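Local coordinates for homoprotocatechuate 2,3-dioxygenase (Brevibacterium fuscum, PDB 4Z6M), which cleaves the aromatic ring of homoprotocatechuate with molecular oxygen at an iron(II) centre, as an extradiol dioxygenase, at residues D14-A19 and A78-T83; Q50-S55 and N63-K68; E57-H62 and T132-R137; K110-A115 and E127-T132. The protein carries 1 engineered substitution. One frame throughout, in Å; residues are numbered along the deposited sequence.

Contact 1: residues D14-A19 and A78-T83; sequences DILRCA and AFRVRT
Asp-14 grips Arg-82 twice where two antiparallel strands of a glyoxalase-type (vicinal oxygen chelate) beta sheet start and end. Its backbone O takes the N-H of Arg-82. Asp-14 OD2 forms a salt bridge with Arg-82 NE at 2.9 Å. OD2 lies in the guanidinium plane, but NE comes to it from above the carboxylate plane. The chain of Arg-82 bends at chi3 (-69°), which brings its guanidinium beside Asp-14 and Leu-16. A water bridges Asp-14 OD1, 2.6 Å away, and Arg-82 NH2; OD1 also pairs with Arg-195.

Ile-15 sits across from Val-81 as a non-hydrogen-bonded pair. Ile-15 CG2 reaches Phe-79 CB at 3.9 Å. Leu-16 N donates to Arg-80 O at 2.7 Å. Leu-16 CD2 lies over one face of the Arg-82 guanidinium, 3.5 Å from Arg-82 NH2.

The register slips by one residue between Ile-15 and Arg-17, a beta bulge. Arg-17 then forms a hydrogen-bonded pair with Arg-80. Both side chains leave on the same face. Both reach Asp-277 of the second subunit, and Arg-80 also Asp-279 there; these acids probably offset the two like charges. Cys-18 pairs with Phe-79 without hydrogen bonds. The side chain of Cys-18 is about 10 Å from the bound iron(II) ion. Ala-19 carries the ladder on: Ala-19 N donates to Ala-78 O at 2.9 Å, and Ala-19 CB lies 4.1 Å from Arg-80 CB.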
# COMPACT_ATOMS: atom_id res chain seq x y z
N ASP A 14 -9.76 -31.28 -19.45
CA ASP A 14 -8.69 -30.35 -19.11
C ASP A 14 -9.34 -29.10 -18.58
O ASP A 14 -9.81 -28.25 -19.36
CB ASP A 14 -7.81 -30.07 -20.33
CG ASP A 14 -6.65 -29.15 -20.02
OD1 ASP A 14 -6.64 -28.59 -18.90
OD2 ASP A 14 -5.76 -28.96 -20.90
N ILE A 15 -9.33 -28.95 -17.26
CA ILE A 15 -9.93 -27.81 -16.60
C ILE A 15 -8.90 -26.68 -16.51
O ILE A 15 -7.78 -26.88 -16.02
CB ILE A 15 -10.44 -28.19 -15.20
CG1 ILE A 15 -11.56 -29.24 -15.30
CG2 ILE A 15 -10.88 -26.96 -14.42
CD1 ILE A 15 -11.73 -30.05 -14.02
N LEU A 16 -9.29 -25.48 -16.94
CA LEU A 16 -8.42 -24.31 -16.83
C LEU A 16 -8.42 -23.68 -15.44
O LEU A 16 -7.35 -23.34 -14.91
CB LEU A 16 -8.85 -23.26 -17.85
CG LEU A 16 -8.80 -23.63 -19.32
CD1 LEU A 16 -9.55 -22.58 -20.14
CD2 LEU A 16 -7.34 -23.77 -19.76
N ARG A 17 -9.60 -23.44 -14.89
CA ARG A 17 -9.78 -22.57 -13.73
C ARG A 17 -11.22 -22.56 -13.33
O ARG A 17 -12.11 -22.84 -14.15
CB ARG A 17 -9.36 -21.12 -14.02
CG ARG A 17 -10.05 -20.49 -15.23
CD ARG A 17 -9.94 -18.99 -15.19
NE ARG A 17 -10.46 -18.31 -16.37
CZ ARG A 17 -11.07 -17.13 -16.36
NH1 ARG A 17 -11.45 -16.57 -17.49
NH2 ARG A 17 -11.27 -16.49 -15.22
N CYS A 18 -11.47 -22.16 -12.09
CA CYS A 18 -12.79 -21.67 -11.73
C CYS A 18 -13.14 -20.46 -12.58
O CYS A 18 -12.28 -19.66 -12.94
CB CYS A 18 -12.88 -21.33 -10.25
SG CYS A 18 -11.83 -19.98 -9.69
N ALA A 19 -14.41 -20.36 -12.94
CA ALA A 19 -14.83 -19.29 -13.87
C ALA A 19 -16.01 -18.45 -13.39
O ALA A 19 -15.99 -17.23 -13.53
CB ALA A 19 -15.14 -19.84 -15.24
N ALA A 78 -18.98 -23.20 -11.79
CA ALA A 78 -18.57 -23.45 -13.16
C ALA A 78 -17.08 -23.33 -13.31
O ALA A 78 -16.46 -22.37 -12.81
CB ALA A 78 -19.26 -22.48 -14.12
N PHE A 79 -16.51 -24.29 -14.04
CA PHE A 79 -15.11 -24.31 -14.41
C PHE A 79 -15.01 -24.24 -15.92
O PHE A 79 -15.75 -24.91 -16.64
CB PHE A 79 -14.47 -25.62 -13.95
CG PHE A 79 -14.53 -25.82 -12.46
CD1 PHE A 79 -13.55 -25.33 -11.64
CD2 PHE A 79 -15.60 -26.48 -11.88
CE1 PHE A 79 -13.60 -25.50 -10.26
CE2 PHE A 79 -15.67 -26.67 -10.49
CZ PHE A 79 -14.67 -26.16 -9.68
N ARG A 80 -14.10 -23.38 -16.41
CA ARG A 80 -13.82 -23.35 -17.84
C ARG A 80 -12.82 -24.44 -18.20
O ARG A 80 -11.86 -24.68 -17.46
CB ARG A 80 -13.33 -21.98 -18.27
CG ARG A 80 -13.47 -21.76 -19.76
CD ARG A 80 -13.09 -20.37 -20.22
NE ARG A 80 -13.45 -20.21 -21.61
CZ ARG A 80 -12.87 -19.40 -22.49
NH1 ARG A 80 -11.89 -18.59 -22.14
NH2 ARG A 80 -13.29 -19.42 -23.73
N VAL A 81 -13.07 -25.10 -19.32
CA VAL A 81 -12.20 -26.12 -19.86
C VAL A 81 -11.46 -25.63 -21.10
O VAL A 81 -11.81 -24.59 -21.68
CB VAL A 81 -12.96 -27.43 -20.15
CG1 VAL A 81 -13.54 -27.97 -18.89
CG2 VAL A 81 -14.04 -27.25 -21.21
N ARG A 82 -10.42 -26.34 -21.50
CA ARG A 82 -9.45 -25.79 -22.47
C ARG A 82 -10.00 -25.71 -23.88
O ARG A 82 -9.67 -24.77 -24.60
CB ARG A 82 -8.17 -26.60 -22.47
CG ARG A 82 -7.09 -26.00 -23.37
CD ARG A 82 -5.74 -26.66 -23.20
NE ARG A 82 -5.18 -26.34 -21.90
CZ ARG A 82 -4.58 -25.18 -21.59
NH1 ARG A 82 -4.39 -24.24 -22.51
NH2 ARG A 82 -4.12 -24.99 -20.36
N THR A 83 -10.83 -26.67 -24.28
CA THR A 83 -11.30 -26.76 -25.67
C THR A 83 -12.76 -27.18 -25.68
O THR A 83 -13.26 -27.76 -24.71
CB THR A 83 -10.52 -27.80 -26.50
OG1 THR A 83 -10.80 -29.11 -26.00
CG2 THR A 83 -9.04 -27.57 -26.45
O HOH W 1 -4.87 -26.74 -18.32

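Contact 2: residues Q50-S55 and N63-K68; sequences QIYLRS and NLVLTK
Leu-53 and Leu-66 meet at the apolar centre of this antiparallel beta hairpin, with CD1 of each 3.9 Å apart. Leu-64 lies alongside Leu-53 and points the same way; its CD2 also meets Leu-53 CD1. Ile-51 shares this face, and Tyr-35 of helix 28-38 packs on all three leucines.

Tyr-52 and Val-65 pair on the other face. Val-65 CG1 sits over the Tyr-52 ring, 4.0 Å from its centroid and 15° off the normal, a CH-pi contact. Val-65 CG2 touches the ring at Tyr-52 CD2, 3.7 Å away. CG1 is anti to the backbone N (chi1 -175°), and this places both methyls against the ring.

The backbones join through the hydrogen-bonded pairs Ile-51 with Leu-66 and Leu-53 with Leu-64. Asn-63 N also donates to Leu-53 O, making a classic beta bulge.

Polar groups occupy the two ends. Gln-50 NE2 gives an in-plane N-H to Thr-67 OG1 at 3.0 Å, nearly straight at 166°. Gln-50 OE1 receives Tyr-52 OH at 2.7 Å, from above the amide plane. Thr-67 OG1 also pairs with Glu-22. At the other end Ser-55 N donates to Asn-63 OD1 at 3.0 Å, in the carbonyl plane.

Both ends of the Gln-50 amide are therefore used, which fixes its flip and ties the tyrosine hydroxyl to the neighbouring strand.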
# COMPACT_ATOMS: atom_id res chain seq x y z
N GLN A 50 -32.26 -11.73 -13.19
CA GLN A 50 -30.85 -12.08 -13.05
C GLN A 50 -29.96 -10.86 -13.19
O GLN A 50 -30.28 -9.92 -13.90
CB GLN A 50 -30.41 -13.07 -14.13
CG GLN A 50 -31.09 -14.43 -14.08
CD GLN A 50 -30.54 -15.38 -15.13
OE1 GLN A 50 -30.55 -15.08 -16.32
NE2 GLN A 50 -30.02 -16.51 -14.69
N ILE A 51 -28.84 -10.91 -12.50
CA ILE A 51 -27.76 -9.95 -12.66
C ILE A 51 -26.48 -10.70 -12.91
O ILE A 51 -26.14 -11.62 -12.17
CB ILE A 51 -27.60 -9.06 -11.41
CG1 ILE A 51 -28.94 -8.35 -11.11
CG2 ILE A 51 -26.47 -8.06 -11.61
CD1 ILE A 51 -28.98 -7.68 -9.77
N TYR A 52 -25.80 -10.31 -13.97
CA TYR A 52 -24.55 -10.95 -14.40
C TYR A 52 -23.42 -9.98 -14.10
O TYR A 52 -23.46 -8.84 -14.58
CB TYR A 52 -24.57 -11.24 -15.90
CG TYR A 52 -25.53 -12.33 -16.30
CD1 TYR A 52 -26.91 -12.11 -16.34
CD2 TYR A 52 -25.06 -13.57 -16.70
CE1 TYR A 52 -27.79 -13.13 -16.71
CE2 TYR A 52 -25.92 -14.59 -17.08
CZ TYR A 52 -27.29 -14.36 -17.08
OH TYR A 52 -28.13 -15.40 -17.43
N LEU A 53 -22.43 -10.42 -13.33
CA LEU A 53 -21.39 -9.56 -12.80
C LEU A 53 -20.01 -10.11 -13.13
O LEU A 53 -19.81 -11.33 -13.16
CB LEU A 53 -21.50 -9.48 -11.28
CG LEU A 53 -22.81 -8.89 -10.76
CD1 LEU A 53 -22.96 -9.15 -9.27
CD2 LEU A 53 -22.89 -7.41 -11.08
N ARG A 54 -19.05 -9.20 -13.32
CA ARG A 54 -17.68 -9.58 -13.55
C ARG A 54 -16.72 -8.71 -12.77
O ARG A 54 -17.01 -7.57 -12.39
CB ARG A 54 -17.32 -9.57 -15.04
CG ARG A 54 -17.18 -8.21 -15.68
CD ARG A 54 -16.83 -8.36 -17.12
NE ARG A 54 -16.54 -7.10 -17.82
CZ ARG A 54 -17.45 -6.37 -18.47
NH1 ARG A 54 -18.75 -6.66 -18.40
NH2 ARG A 54 -17.05 -5.34 -19.18
N SER A 55 -15.55 -9.29 -12.54
CA SER A 55 -14.45 -8.60 -11.88
C SER A 55 -13.72 -7.66 -12.85
O SER A 55 -13.91 -7.72 -14.06
CB SER A 55 -13.51 -9.63 -11.27
OG SER A 55 -12.90 -10.41 -12.25
N ASN A 63 -18.35 -13.55 -13.89
CA ASN A 63 -17.82 -14.37 -12.80
C ASN A 63 -18.90 -14.74 -11.77
O ASN A 63 -18.65 -15.59 -10.90
CB ASN A 63 -16.71 -13.66 -12.06
CG ASN A 63 -15.50 -13.36 -12.93
OD1 ASN A 63 -15.08 -12.20 -13.02
ND2 ASN A 63 -14.94 -14.38 -13.55
N LEU A 64 -20.06 -14.08 -11.84
CA LEU A 64 -21.09 -14.29 -10.84
C LEU A 64 -22.43 -14.02 -11.50
O LEU A 64 -22.61 -12.97 -12.11
CB LEU A 64 -20.88 -13.39 -9.63
CG LEU A 64 -21.77 -13.58 -8.43
CD1 LEU A 64 -21.58 -14.96 -7.80
CD2 LEU A 64 -21.49 -12.50 -7.39
N VAL A 65 -23.35 -14.97 -11.40
CA VAL A 65 -24.73 -14.79 -11.83
C VAL A 65 -25.60 -14.84 -10.59
O VAL A 65 -25.58 -15.84 -9.84
CB VAL A 65 -25.18 -15.87 -12.83
CG1 VAL A 65 -26.58 -15.55 -13.34
CG2 VAL A 65 -24.21 -15.94 -13.99
N LEU A 66 -26.37 -13.78 -10.36
CA LEU A 66 -27.36 -13.76 -9.29
C LEU A 66 -28.71 -14.03 -9.94
O LEU A 66 -29.14 -13.29 -10.83
CB LEU A 66 -27.39 -12.40 -8.59
CG LEU A 66 -26.04 -11.86 -8.11
CD1 LEU A 66 -26.23 -10.47 -7.52
CD2 LEU A 66 -25.38 -12.83 -7.13
N THR A 67 -29.38 -15.10 -9.50
CA THR A 67 -30.65 -15.54 -10.08
C THR A 67 -31.71 -15.47 -8.99
O THR A 67 -31.56 -16.08 -7.95
CB THR A 67 -30.53 -16.95 -10.67
OG1 THR A 67 -29.61 -16.94 -11.76
CG2 THR A 67 -31.87 -17.48 -11.14
N LYS A 68 -32.80 -14.76 -9.25
CA LYS A 68 -33.89 -14.68 -8.30
C LYS A 68 -34.54 -16.07 -8.16
O LYS A 68 -34.80 -16.74 -9.15
CB LYS A 68 -34.93 -13.68 -8.80
CG LYS A 68 -36.12 -13.45 -7.88
CD LYS A 68 -37.09 -12.51 -8.59
CE LYS A 68 -38.44 -12.48 -7.89
NZ LYS A 68 -38.30 -12.23 -6.42

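Contact 3: residues E57-H62 and T132-R137; sequences EEFIHH and TTHVER
A loop of the glyoxalase-type fold, 57-62 in the hairpin 50-54/64-68, meets 132-137, in the connection from strand 125-129 to strand 152-160. The Phe-59 ring contacts two side chains. The Phe-59 CE2 edge points at the face of His-134, 3.6 Å from His-134 NE2, in a T-shaped pair with planes 81° apart. Phe-59 CD1 lies over the centre of the Arg-137 guanidinium, 4.0 Å from Arg-137 CZ, in the conformer described here, one of two modelled. The two planes are 53° apart, so this is no flat stack. Asp-279 of the second subunit takes the His-134 NE2 hydrogen bond.

Val-135 N donates to Phe-59 O at 2.9 Å. Glu-58 OE2 accepts the N-H groups of Phe-59 and Ile-60 from opposite faces of its carboxylate, two bonds that hold it against the local backbone. Ile-60 CG2 packs on Thr-132 CG2 at 3.5 Å. Thr-132 OG1 has a weak bond from His-61 N at 3.4 Å; its stronger partner is Gly-111 O.

The extended Arg-137 chain runs past Phe-59, and its NH1 and NH2 bond Asn-280 and Tyr-274 of the second subunit. Arg-137 NE meets Glu-57 O at 2.7 Å, and Arg-137 NH2 adds a weaker bond to the same oxygen at 3.1 Å.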
# COMPACT_ATOMS: atom_id res chain seq x y z
N GLU A 57 -10.68 -7.46 -14.03
CA GLU A 57 -9.75 -7.95 -15.05
C GLU A 57 -10.31 -9.05 -15.94
O GLU A 57 -9.60 -9.61 -16.76
CB GLU A 57 -8.44 -8.41 -14.39
CG GLU A 57 -7.70 -7.29 -13.70
CD GLU A 57 -6.34 -7.70 -13.16
OE1 GLU A 57 -6.09 -8.92 -13.03
OE2 GLU A 57 -5.55 -6.75 -12.87
N GLU A 58 -11.59 -9.37 -15.78
CA GLU A 58 -12.17 -10.49 -16.52
C GLU A 58 -12.52 -10.13 -17.96
O GLU A 58 -12.95 -9.02 -18.23
CB GLU A 58 -13.43 -10.98 -15.81
CG GLU A 58 -13.99 -12.27 -16.38
CD GLU A 58 -12.94 -13.36 -16.41
OE1 GLU A 58 -12.73 -14.00 -15.33
OE2 GLU A 58 -12.31 -13.59 -17.48
N PHE A 59 -12.34 -11.08 -18.87
CA PHE A 59 -12.77 -10.91 -20.27
C PHE A 59 -13.92 -11.85 -20.66
O PHE A 59 -14.60 -11.60 -21.65
CB PHE A 59 -11.61 -11.06 -21.27
CG PHE A 59 -11.16 -12.47 -21.47
CD1 PHE A 59 -10.27 -13.06 -20.58
CD2 PHE A 59 -11.66 -13.24 -22.50
CE1 PHE A 59 -9.91 -14.38 -20.74
CE2 PHE A 59 -11.27 -14.56 -22.66
CZ PHE A 59 -10.41 -15.13 -21.77
N ILE A 60 -14.12 -12.94 -19.92
CA ILE A 60 -15.30 -13.79 -20.18
C ILE A 60 -16.52 -13.07 -19.64
O ILE A 60 -16.42 -12.05 -18.94
CB ILE A 60 -15.18 -15.22 -19.60
CG1 ILE A 60 -15.29 -15.27 -18.07
CG2 ILE A 60 -13.90 -15.90 -20.10
CD1 ILE A 60 -15.52 -16.67 -17.53
N HIS A 61 -17.71 -13.56 -20.00
CA HIS A 61 -18.89 -12.73 -19.84
C HIS A 61 -19.18 -12.36 -18.39
O HIS A 61 -19.62 -11.26 -18.10
CB HIS A 61 -20.09 -13.46 -20.43
CG HIS A 61 -21.35 -12.66 -20.41
ND1 HIS A 61 -22.30 -12.83 -19.43
CD2 HIS A 61 -21.85 -11.76 -21.27
CE1 HIS A 61 -23.34 -12.05 -19.69
NE2 HIS A 61 -23.08 -11.38 -20.80
N HIS A 62 -18.92 -13.28 -17.45
CA HIS A 62 -19.22 -13.02 -16.06
C HIS A 62 -18.43 -13.96 -15.15
O HIS A 62 -17.96 -15.01 -15.57
CB HIS A 62 -20.70 -13.19 -15.79
CG HIS A 62 -21.22 -14.53 -16.20
ND1 HIS A 62 -21.88 -14.74 -17.38
CD2 HIS A 62 -21.15 -15.73 -15.59
CE1 HIS A 62 -22.20 -16.01 -17.48
NE2 HIS A 62 -21.75 -16.64 -16.41
N THR A 132 -17.77 -18.91 -24.37
CA THR A 132 -18.29 -17.80 -23.59
C THR A 132 -18.14 -16.50 -24.38
O THR A 132 -17.19 -16.33 -25.15
CB THR A 132 -17.61 -17.70 -22.19
OG1 THR A 132 -18.15 -16.57 -21.47
CG2 THR A 132 -16.12 -17.56 -22.31
N THR A 133 -19.11 -15.61 -24.22
CA THR A 133 -19.09 -14.32 -24.88
C THR A 133 -18.02 -13.43 -24.23
O THR A 133 -18.06 -13.19 -23.04
CB THR A 133 -20.45 -13.64 -24.73
OG1 THR A 133 -21.44 -14.50 -25.30
CG2 THR A 133 -20.49 -12.28 -25.43
N HIS A 134 -17.07 -12.97 -25.04
CA HIS A 134 -16.07 -12.04 -24.56
C HIS A 134 -16.67 -10.67 -24.40
O HIS A 134 -17.49 -10.25 -25.23
CB HIS A 134 -14.90 -11.94 -25.52
CG HIS A 134 -14.09 -13.18 -25.62
ND1 HIS A 134 -12.85 -13.19 -26.21
CD2 HIS A 134 -14.36 -14.46 -25.27
CE1 HIS A 134 -12.37 -14.41 -26.19
NE2 HIS A 134 -13.27 -15.21 -25.64
N VAL A 135 -16.23 -9.96 -23.37
CA VAL A 135 -16.69 -8.61 -23.08
C VAL A 135 -15.49 -7.69 -22.92
O VAL A 135 -14.35 -8.14 -22.94
CB VAL A 135 -17.58 -8.59 -21.83
CG1 VAL A 135 -18.83 -9.43 -22.05
CG2 VAL A 135 -16.83 -9.06 -20.60
N GLU A 136 -15.73 -6.39 -22.76
CA GLU A 136 -14.63 -5.46 -22.54
C GLU A 136 -13.88 -5.81 -21.27
O GLU A 136 -14.43 -5.78 -20.17
CB GLU A 136 -15.15 -4.03 -22.42
CG GLU A 136 -14.04 -2.98 -22.31
CD GLU A 136 -14.56 -1.58 -21.98
OE1 GLU A 136 -15.80 -1.34 -22.00
OE2 GLU A 136 -13.70 -0.69 -21.69
N ARG A 137 -12.60 -6.13 -21.42
CA ARG A 137 -11.73 -6.37 -20.29
C ARG A 137 -11.47 -5.03 -19.62
O ARG A 137 -10.96 -4.12 -20.28
CB ARG A 137 -10.43 -7.03 -20.77
CG ARG A 137 -9.69 -7.76 -19.67
CD ARG A 137 -8.47 -8.56 -20.12
NE ARG A 137 -8.19 -9.50 -19.04
CZ ARG A 137 -7.50 -10.62 -19.12
NH1 ARG A 137 -6.89 -10.97 -20.23
NH2 ARG A 137 -7.42 -11.40 -18.04

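Contact 4: residues K110-A115 and E127-T132; sequences KGIGDA and EFFFET
Two backbones run antiparallel here, with a single bridge between Ile-112 and Thr-132, and Gly-113 N donating to Glu-131 O at 2.9 Å. That bond is straight at the hydrogen (174°), but the donor stands above the carbonyl plane.

Ile-112 carries the apolar part. Ile-112 CD1 lies over one face of the Phe-129 ring, 3.8 Å from the centroid. Ile-112 CG2 meets Phe-129 CB at 3.7 Å. The side chains cross at about a right angle, and both branches touch the phenylalanine, CG2 at CB and CG, CD1 over the ring. Phe-129 holds CG between the backbone N and carbonyl carbon (chi1 73°), which turns a ring face to Ile-112 CD1.

Strand 125-129 belongs to the mixed sheet of the N-terminal glyoxalase-type module, and 110-115 is the loop that leads into its neighbour, strand 115-119. Past the strand ends the two chains stay together through side-chain bonds to backbone. Thr-132 OG1 donates to Gly-111 O at 2.8 Å. Glu-131 OE1 accepts Asp-114 N at 3.0 Å, reached from above its carboxylate plane.

Gly-113 CA lies 3.6 Å from Glu-131 OE1, a close approach made by a residue without a side chain. A water bridges the chains: it donates to Asp-114 O at 2.6 Å and accepts from Glu-131 N. The carboxylate of Asp-114 itself turns to Arg-103.

Ala-115 CB rests on the Glu-127 side chain, 3.8 Å from Glu-127 CD. Glu-127 OE2 bonds Tyr-20 OH, and OE1 pairs with Arg-117.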
# COMPACT_ATOMS: atom_id res chain seq x y z
N LYS A 110 -26.95 -16.73 -19.73
CA LYS A 110 -26.50 -15.86 -20.81
C LYS A 110 -24.97 -15.76 -20.82
O LYS A 110 -24.32 -15.76 -19.76
CB LYS A 110 -27.11 -14.48 -20.65
CG LYS A 110 -28.58 -14.44 -20.96
CD LYS A 110 -29.14 -13.03 -20.83
CE LYS A 110 -30.60 -12.95 -21.27
NZ LYS A 110 -31.47 -13.98 -20.62
N GLY A 111 -24.39 -15.70 -22.02
CA GLY A 111 -22.95 -15.47 -22.15
C GLY A 111 -22.11 -16.72 -22.02
O GLY A 111 -20.89 -16.62 -22.09
N ILE A 112 -22.76 -17.88 -21.82
CA ILE A 112 -22.11 -19.17 -21.91
C ILE A 112 -22.76 -19.98 -23.02
O ILE A 112 -23.99 -19.97 -23.16
CB ILE A 112 -22.22 -19.94 -20.59
CG1 ILE A 112 -21.72 -19.09 -19.42
CG2 ILE A 112 -21.48 -21.26 -20.70
CD1 ILE A 112 -20.22 -18.94 -19.36
N GLY A 113 -21.92 -20.63 -23.81
CA GLY A 113 -22.33 -21.52 -24.89
C GLY A 113 -22.47 -22.96 -24.41
O GLY A 113 -22.97 -23.20 -23.32
N ASP A 114 -22.02 -23.90 -25.23
CA ASP A 114 -22.19 -25.33 -24.97
C ASP A 114 -21.67 -25.64 -23.56
O ASP A 114 -20.52 -25.34 -23.23
CB ASP A 114 -21.46 -26.11 -26.07
CG ASP A 114 -21.49 -27.60 -25.86
OD1 ASP A 114 -22.53 -28.12 -25.43
OD2 ASP A 114 -20.44 -28.25 -26.14
N ALA A 115 -22.53 -26.21 -22.73
CA ALA A 115 -22.22 -26.38 -21.31
C ALA A 115 -22.78 -27.69 -20.79
O ALA A 115 -23.87 -28.10 -21.17
CB ALA A 115 -22.76 -25.22 -20.49
N GLU A 127 -20.52 -27.06 -13.33
CA GLU A 127 -20.64 -26.83 -14.77
C GLU A 127 -19.25 -26.83 -15.41
O GLU A 127 -18.30 -26.31 -14.84
CB GLU A 127 -21.33 -25.49 -15.08
CG GLU A 127 -21.50 -25.26 -16.59
CD GLU A 127 -22.22 -23.96 -16.92
OE1 GLU A 127 -23.49 -23.94 -16.86
OE2 GLU A 127 -21.52 -22.98 -17.23
N PHE A 128 -19.17 -27.40 -16.61
CA PHE A 128 -18.00 -27.31 -17.47
C PHE A 128 -18.42 -26.71 -18.79
O PHE A 128 -19.42 -27.13 -19.40
CB PHE A 128 -17.42 -28.70 -17.69
CG PHE A 128 -17.02 -29.37 -16.42
CD1 PHE A 128 -15.77 -29.12 -15.87
CD2 PHE A 128 -17.92 -30.16 -15.71
CE1 PHE A 128 -15.40 -29.69 -14.67
CE2 PHE A 128 -17.56 -30.73 -14.51
CZ PHE A 128 -16.30 -30.50 -13.99
N PHE A 129 -17.66 -25.72 -19.24
CA PHE A 129 -17.94 -25.04 -20.51
C PHE A 129 -16.62 -24.56 -21.10
O PHE A 129 -15.66 -24.33 -20.34
CB PHE A 129 -18.90 -23.86 -20.31
CG PHE A 129 -18.24 -22.68 -19.64
CD1 PHE A 129 -18.19 -22.60 -18.26
CD2 PHE A 129 -17.60 -21.70 -20.39
CE1 PHE A 129 -17.52 -21.56 -17.64
CE2 PHE A 129 -16.94 -20.64 -19.77
CZ PHE A 129 -16.90 -20.58 -18.40
N PHE A 130 -16.59 -24.40 -22.42
CA PHE A 130 -15.54 -23.64 -23.10
C PHE A 130 -16.07 -22.31 -23.67
O PHE A 130 -15.53 -21.23 -23.37
CB PHE A 130 -14.89 -24.44 -24.23
CG PHE A 130 -13.97 -23.62 -25.06
CD1 PHE A 130 -12.70 -23.32 -24.61
CD2 PHE A 130 -14.41 -23.04 -26.24
CE1 PHE A 130 -11.87 -22.51 -25.35
CE2 PHE A 130 -13.59 -22.25 -27.00
CZ PHE A 130 -12.32 -21.97 -26.54
N GLU A 131 -17.14 -22.37 -24.46
CA GLU A 131 -17.65 -21.19 -25.17
C GLU A 131 -18.22 -20.16 -24.20
O GLU A 131 -19.03 -20.47 -23.35
CB GLU A 131 -18.76 -21.58 -26.16
CG GLU A 131 -18.37 -22.59 -27.24
CD GLU A 131 -19.52 -23.09 -28.11
OE1 GLU A 131 -20.75 -23.00 -27.76
OE2 GLU A 131 -19.16 -23.59 -29.20
N THR A 132 -17.77 -18.91 -24.37
CA THR A 132 -18.29 -17.80 -23.59
C THR A 132 -18.14 -16.50 -24.38
O THR A 132 -17.19 -16.33 -25.15
CB THR A 132 -17.61 -17.70 -22.19
OG1 THR A 132 -18.15 -16.57 -21.47
CG2 THR A 132 -16.12 -17.56 -22.31
O HOH W 2 -18.33 -24.92 -24.61

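In the fold
Contacts 1 and 2 are buried strand pairings in one sheet, and strands 15-25 and 64-68 lie side by side in it. Contact 4 extends that sheet past strand 73-81, through backbone bonds from Phe-79 and Val-81 to strand 125-129. It is only partly buried, as is contact 3. Contact 3 joins loops rather than strands and shares Thr-132 with contact 4. Backbone ladders dominate contacts 1 and 2; contacts 3 and 4 depend more on side chains. Arg-17 of contact 1 meets Glu-58 of contact 3, and Asn-63 of contact 2 bonds the same acid. Contacts 1 and 3 bond to the second subunit, contact 4 only touches it through Phe-130, and contact 2 meets no other chain.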